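PDB 3RZA: tripeptidase from Staphylococcus aureus subsp. aureus, which probably cleaves tripeptides as a metal-dependent peptidase of the M20/M25/M40 family, binding zinc and calcium in the crystal. Local coordinates for residues L59-D64 against L77-N82; V90-L95 against H151-F156. All blocks are in the same frame, centred on the assembly; numbering follows the deposited sequence. Where two conformers were deposited one is given.

In the fold
The two contacts sit in one sheet, their centres about 12 Å apart. Interaction 1 is its antiparallel margin, interaction 2 a parallel pair further in, and strand 77-81 lies against strand 154-159 to join them. Among the bonds that join them are a probable hydrogen bond of 2.7 Å from Phe156 N to Cys79 O and another of 2.9 Å between Gln155 NE2 and Thr80 OG1. The metals lie off the ends of these strands rather than in the contacts. The side chain of Tyr94 is about 13 Å from the zinc, which is bound by His98, Asp129 and Asp186, and that of Glu63 about 12 Å from a bound calcium.

Interaction 1 of 2, residues L59-D64 against L77-N82; sequences LDVKED and LVCTMN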
loop_
_atom_site.group_PDB
_atom_site.type_symbol
_atom_site.label_atom_id
_atom_site.label_comp_id
_atom_site.label_asym_id
_atom_site.label_seq_id
_atom_site.Cartn_x
_atom_site.Cartn_y
_atom_site.Cartn_z
ATOM N N LEU A 59 29.946 -21.522 -35.630
ATOM C CA LEU A 59 29.711 -22.235 -34.360
ATOM C C LEU A 59 28.578 -23.239 -34.536
ATOM O O LEU A 59 27.672 -22.997 -35.333
ATOM C CB LEU A 59 29.387 -21.251 -33.231
ATOM C CG LEU A 59 30.602 -20.485 -32.667
ATOM C CD1 LEU A 59 31.086 -19.375 -33.617
ATOM C CD2 LEU A 59 30.315 -19.909 -31.293
ATOM N N ASP A 60 28.662 -24.363 -33.814
ATOM C CA ASP A 60 27.526 -25.308 -33.708
ATOM C C ASP A 60 26.630 -24.817 -32.574
ATOM O O ASP A 60 27.035 -24.799 -31.398
ATOM C CB ASP A 60 27.983 -26.759 -33.456
ATOM C CG ASP A 60 26.803 -27.780 -33.494
ATOM O OD1 ASP A 60 26.132 -27.963 -32.454
ATOM O OD2 ASP A 60 26.565 -28.414 -34.551
ATOM N N VAL A 61 25.405 -24.415 -32.920
ATOM C CA VAL A 61 24.478 -23.825 -31.943
ATOM C C VAL A 61 23.408 -24.831 -31.550
ATOM O O VAL A 61 22.750 -25.375 -32.411
ATOM C CB VAL A 61 23.832 -22.548 -32.502
ATOM C CG1 VAL A 61 22.772 -22.016 -31.538
ATOM C CG2 VAL A 61 24.909 -21.502 -32.731
ATOM N N LYS A 62 23.279 -25.087 -30.244
ATOM C CA LYS A 62 22.209 -25.911 -29.693
ATOM C C LYS A 62 21.346 -25.054 -28.788
ATOM O O LYS A 62 21.836 -24.083 -28.188
ATOM C CB LYS A 62 22.765 -27.129 -28.920
ATOM C CG LYS A 62 23.672 -28.053 -29.783
ATOM C CD LYS A 62 23.288 -29.524 -29.700
ATOM C CE LYS A 62 24.298 -30.429 -30.447
ATOM N NZ LYS A 62 24.245 -30.291 -31.934
ATOM N N GLU A 63 20.058 -25.424 -28.719
ATOM C CA GLU A 63 19.048 -24.767 -27.895
ATOM C C GLU A 63 18.588 -25.769 -26.854
ATOM O O GLU A 63 18.458 -26.938 -27.158
ATOM C CB GLU A 63 17.821 -24.378 -28.726
ATOM C CG GLU A 63 18.083 -23.403 -29.841
ATOM C CD GLU A 63 16.806 -22.841 -30.448
ATOM O OE1 GLU A 63 15.904 -22.392 -29.699
ATOM O OE2 GLU A 63 16.698 -22.852 -31.685
ATOM N N ASP A 64 18.283 -25.290 -25.654
ATOM C CA ASP A 64 17.632 -26.122 -24.625
ATOM C C ASP A 64 16.090 -25.951 -24.750
ATOM O O ASP A 64 15.600 -25.624 -25.844
ATOM C CB ASP A 64 18.223 -25.798 -23.228
ATOM C CG ASP A 64 17.925 -24.390 -22.750
ATOM O OD1 ASP A 64 17.091 -23.666 -23.332
ATOM O OD2 ASP A 64 18.566 -23.997 -21.782
ATOM N N LEU A 77 20.652 -20.332 -25.764
ATOM C CA LEU A 77 21.525 -20.809 -26.857
ATOM C C LEU A 77 22.871 -21.197 -26.253
ATOM O O LEU A 77 23.412 -20.437 -25.457
ATOM C CB LEU A 77 21.740 -19.704 -27.882
ATOM C CG LEU A 77 20.511 -19.119 -28.567
ATOM C CD1 LEU A 77 20.850 -17.873 -29.366
ATOM C CD2 LEU A 77 19.863 -20.174 -29.458
ATOM N N VAL A 78 23.364 -22.390 -26.579
ATOM C CA VAL A 78 24.724 -22.823 -26.252
ATOM C C VAL A 78 25.461 -23.041 -27.593
ATOM O O VAL A 78 25.115 -23.949 -28.339
ATOM C CB VAL A 78 24.716 -24.124 -25.403
ATOM C CG1 VAL A 78 26.155 -24.591 -25.086
ATOM C CG2 VAL A 78 23.907 -23.919 -24.101
ATOM N N CYS A 79 26.434 -22.174 -27.883
ATOM C CA CYS A 79 27.120 -22.125 -29.189
ATOM C C CYS A 79 28.563 -22.519 -28.989
ATOM O O CYS A 79 29.268 -21.865 -28.235
ATOM C CB CYS A 79 27.037 -20.727 -29.803
ATOM S SG CYS A 79 25.468 -19.902 -29.538
ATOM N N THR A 80 28.993 -23.584 -29.661
ATOM C CA THR A 80 30.288 -24.199 -29.406
ATOM C C THR A 80 31.200 -24.015 -30.613
ATOM O O THR A 80 30.784 -24.218 -31.775
ATOM C CB THR A 80 30.150 -25.699 -29.083
ATOM O OG1 THR A 80 29.340 -25.858 -27.905
ATOM C CG2 THR A 80 31.522 -26.341 -28.849
HETATM N N MSE A 81 32.445 -23.653 -30.311
HETATM C CA MSE A 81 33.488 -23.416 -31.272
HETATM C C MSE A 81 34.537 -24.463 -30.959
HETATM O O MSE A 81 35.077 -24.433 -29.872
HETATM C CB MSE A 81 34.028 -21.989 -31.049
HETATM C CG MSE A 81 35.363 -21.737 -31.595
HETATM SE SE MSE A 81 35.800 -19.851 -31.704
HETATM C CE MSE A 81 35.514 -19.697 -33.635
ATOM N N ASN A 82 34.812 -25.394 -31.882
ATOM C CA ASN A 82 35.814 -26.454 -31.633
ATOM C C ASN A 82 37.235 -25.917 -31.516
ATOM O O ASN A 82 37.555 -24.894 -32.094
ATOM C CB ASN A 82 35.784 -27.533 -32.736
ATOM C CG ASN A 82 34.534 -28.432 -32.667
ATOM O OD1 ASN A 82 33.794 -28.435 -31.682
ATOM N ND2 ASN A 82 34.325 -29.217 -33.719
#
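Lys62 O takes the N-H of Val78 at 2.8 Å, nearly along the C=O axis, while Leu77 CA approaches the same oxygen at 3.5 Å in a CA-H...O contact. The return bond, from Lys62 N to Val78 O, is almost straight, with 176° at the hydrogen. One hydrogen-bonded pair further along, Asp60 and Thr80 exchange two backbone hydrogen bonds, although the one from Asp60 N to Thr80 O bends to 149°. Between these two pairs comes Val61 facing Cys79, a non-hydrogen-bonded pair whose CA atoms close to 4.2 Å.

The side chains of Val61, Glu63, Leu77 and Cys79 share one face of this antiparallel pair, and helix 46-56 covers it. Strand 60-63 is the outer member and, within the chain, pairs with strand 77-81 alone, which makes it an edge strand of the large mixed sheet; the connection between the two strands carries Ala67, His69 and Leu72 of a calcium site. On the covered face Val61 straddles its neighbours: CG2 rests on Cys79 SG at 3.6 Å, while CG1, anti to the backbone N (chi1 175°), reaches Leu77 CD2 at 4.0 Å. Glu63, the cross-strand partner of Leu77, lays its CG 3.7 Å from that same CD2 methyl, the two side chains running side by side. Contact is therefore made by the aliphatic part of Glu63, and its carboxylate goes on to a salt bridge with Lys51 and to hydrogen bonds with Asn75 and Gln47.

Leu59, just before the strand, sends CD2 against Cys79 CB at 3.7 Å, and its CG lies obliquely across CB of selenomethionine Met81. Leu141 of helix 128-147 packs on both Leu59 and Met81.

Interaction 2 of 2, residues V90-L95 against H151-F156; sequences VPKLYL and HGQIQF
Gln153 and Leu95 bury the most surface here, one at each end of the pairing, with Leu93 between them. Gln153 O receives Leu93 N at 3.1 Å in a practically straight bond, 178° at the hydrogen, and a water that also donates to Pro91 O. A second water spans Gln153 N and Val90 O, so solvent bridges the mouth where the chains spread. A third joins Gln153 NE2 to Leu93 O beside the paired strands. With CG anti to the backbone N (chi1 -171°), the Gln153 side chain extends obliquely past Lys92, whose CD lies 3.8 Å from NE2; both side chains find Asp178 beyond.

Leu93 O accepts Gln155 N at 2.9 Å as well as its water, and Leu95 N continues the pairing on Gln155 O at 2.8 Å. Leu95 packs alongside Phe156, its CD1 3.6 Å from CE2 of the ring, while the same methyl touches Ile154 CG2 at 4.2 Å. Helices 128-147 and 374-393 cover this apolar face. Parallel strands joined through helix 128-147 form a beta-alpha-beta crossover, and metal ligands His98, Asp129 and Glu163 follow at or near its strand and helix ends, as in M20-family catalytic domains.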
loop_
_atom_site.group_PDB
_atom_site.type_symbol
_atom_site.label_atom_id
_atom_site.label_comp_id
_atom_site.label_asym_id
_atom_site.label_seq_id
_atom_site.Cartn_x
_atom_site.Cartn_y
_atom_site.Cartn_z
ATOM N N VAL A 90 44.412 -27.704 -24.531
ATOM C CA VAL A 90 44.322 -26.532 -23.645
ATOM C C VAL A 90 42.939 -26.503 -22.957
ATOM O O VAL A 90 42.020 -27.200 -23.410
ATOM C CB VAL A 90 44.540 -25.204 -24.423
ATOM C CG1 VAL A 90 45.778 -25.291 -25.320
ATOM C CG2 VAL A 90 43.296 -24.831 -25.236
ATOM N N PRO A 91 42.787 -25.697 -21.872
ATOM C CA PRO A 91 41.525 -25.660 -21.167
ATOM C C PRO A 91 40.319 -25.247 -22.023
ATOM O O PRO A 91 40.466 -24.500 -23.016
ATOM C CB PRO A 91 41.771 -24.606 -20.082
ATOM C CG PRO A 91 43.179 -24.699 -19.809
ATOM C CD PRO A 91 43.809 -24.928 -21.132
ATOM N N LYS A 92 39.155 -25.765 -21.639
ATOM C CA LYS A 92 37.909 -25.507 -22.343
ATOM C C LYS A 92 37.227 -24.375 -21.612
ATOM O O LYS A 92 37.024 -24.459 -20.396
ATOM C CB LYS A 92 37.025 -26.746 -22.346
ATOM C CG LYS A 92 37.648 -27.975 -23.056
ATOM C CD LYS A 92 36.761 -29.185 -22.858
ATOM C CE LYS A 92 37.159 -30.348 -23.742
ATOM N NZ LYS A 92 36.240 -31.507 -23.529
ATOM N N LEU A 93 36.880 -23.329 -22.362
ATOM C CA LEU A 93 36.366 -22.069 -21.837
ATOM C C LEU A 93 34.910 -21.949 -22.161
ATOM O O LEU A 93 34.459 -22.471 -23.194
ATOM C CB LEU A 93 37.104 -20.905 -22.514
ATOM C CG LEU A 93 36.760 -19.473 -22.105
ATOM C CD1 LEU A 93 36.911 -19.266 -20.585
ATOM C CD2 LEU A 93 37.660 -18.550 -22.874
ATOM N N TYR A 94 34.160 -21.251 -21.308
ATOM C CA TYR A 94 32.858 -20.729 -21.697
ATOM C C TYR A 94 32.761 -19.249 -21.387
ATOM O O TYR A 94 33.448 -18.750 -20.515
ATOM C CB TYR A 94 31.676 -21.516 -21.069
ATOM C CG TYR A 94 31.180 -20.951 -19.762
ATOM C CD1 TYR A 94 31.840 -21.241 -18.574
ATOM C CD2 TYR A 94 30.064 -20.099 -19.712
ATOM C CE1 TYR A 94 31.430 -20.704 -17.377
ATOM C CE2 TYR A 94 29.650 -19.549 -18.508
ATOM C CZ TYR A 94 30.338 -19.864 -17.334
ATOM O OH TYR A 94 29.916 -19.332 -16.129
ATOM N N LEU A 95 31.903 -18.564 -22.141
ATOM C CA LEU A 95 31.583 -17.160 -21.927
ATOM C C LEU A 95 30.074 -17.061 -21.952
ATOM O O LEU A 95 29.450 -17.740 -22.763
ATOM C CB LEU A 95 32.180 -16.313 -23.041
ATOM C CG LEU A 95 33.695 -16.361 -23.224
ATOM C CD1 LEU A 95 34.063 -15.726 -24.579
ATOM C CD2 LEU A 95 34.397 -15.652 -22.052
ATOM N N HIS A 151 42.844 -21.197 -31.096
ATOM C CA HIS A 151 42.141 -21.187 -29.816
ATOM C C HIS A 151 41.767 -22.608 -29.413
ATOM O O HIS A 151 41.660 -23.501 -30.262
ATOM C CB HIS A 151 40.876 -20.333 -29.923
ATOM C CG HIS A 151 40.008 -20.713 -31.080
ATOM N ND1 HIS A 151 39.142 -21.787 -31.049
ATOM C CD2 HIS A 151 39.933 -20.209 -32.331
ATOM C CE1 HIS A 151 38.559 -21.908 -32.225
ATOM N NE2 HIS A 151 39.002 -20.949 -33.012
ATOM N N GLY A 152 41.529 -22.799 -28.118
ATOM C CA GLY A 152 40.864 -23.995 -27.614
ATOM C C GLY A 152 39.364 -23.962 -27.868
ATOM O O GLY A 152 38.849 -23.112 -28.622
ATOM N N GLN A 153 38.666 -24.917 -27.262
ATOM C CA GLN A 153 37.222 -24.972 -27.328
ATOM C C GLN A 153 36.698 -23.801 -26.541
ATOM O O GLN A 153 37.210 -23.527 -25.463
ATOM C CB GLN A 153 36.684 -26.271 -26.729
ATOM C CG GLN A 153 35.204 -26.505 -26.941
ATOM C CD GLN A 153 34.784 -27.876 -26.464
ATOM O OE1 GLN A 153 35.108 -28.870 -27.098
ATOM N NE2 GLN A 153 34.101 -27.940 -25.316
ATOM N N ILE A 154 35.690 -23.120 -27.099
ATOM C CA ILE A 154 35.011 -22.001 -26.448
ATOM C C ILE A 154 33.509 -22.203 -26.636
ATOM O O ILE A 154 33.056 -22.429 -27.771
ATOM C CB ILE A 154 35.396 -20.622 -27.065
ATOM C CG1 ILE A 154 36.899 -20.519 -27.333
ATOM C CG2 ILE A 154 34.971 -19.511 -26.139
ATOM C CD1 ILE A 154 37.301 -19.251 -28.053
ATOM N N GLN A 155 32.751 -22.145 -25.543
ATOM C CA GLN A 155 31.278 -22.104 -25.607
ATOM C C GLN A 155 30.750 -20.701 -25.296
ATOM O O GLN A 155 31.270 -20.027 -24.400
ATOM C CB GLN A 155 30.654 -23.139 -24.679
ATOM C CG GLN A 155 30.888 -24.543 -25.161
ATOM C CD GLN A 155 30.103 -25.581 -24.398
ATOM O OE1 GLN A 155 30.088 -25.576 -23.177
ATOM N NE2 GLN A 155 29.489 -26.508 -25.115
ATOM N N PHE A 156 29.755 -20.261 -26.074
ATOM C CA PHE A 156 29.090 -18.984 -25.887
ATOM C C PHE A 156 27.674 -19.301 -25.458
ATOM O O PHE A 156 26.907 -19.891 -26.236
ATOM C CB PHE A 156 29.108 -18.186 -27.179
ATOM C CG PHE A 156 30.484 -17.755 -27.582
ATOM C CD1 PHE A 156 31.342 -18.637 -28.218
ATOM C CD2 PHE A 156 30.937 -16.466 -27.306
ATOM C CE1 PHE A 156 32.628 -18.248 -28.564
ATOM C CE2 PHE A 156 32.220 -16.059 -27.674
ATOM C CZ PHE A 156 33.065 -16.943 -28.294
HETATM O O HOH W 1 40.150 -26.559 -25.475
HETATM O O HOH W 2 39.703 -22.455 -24.805
HETATM O O HOH W 3 34.333 -25.030 -23.967
#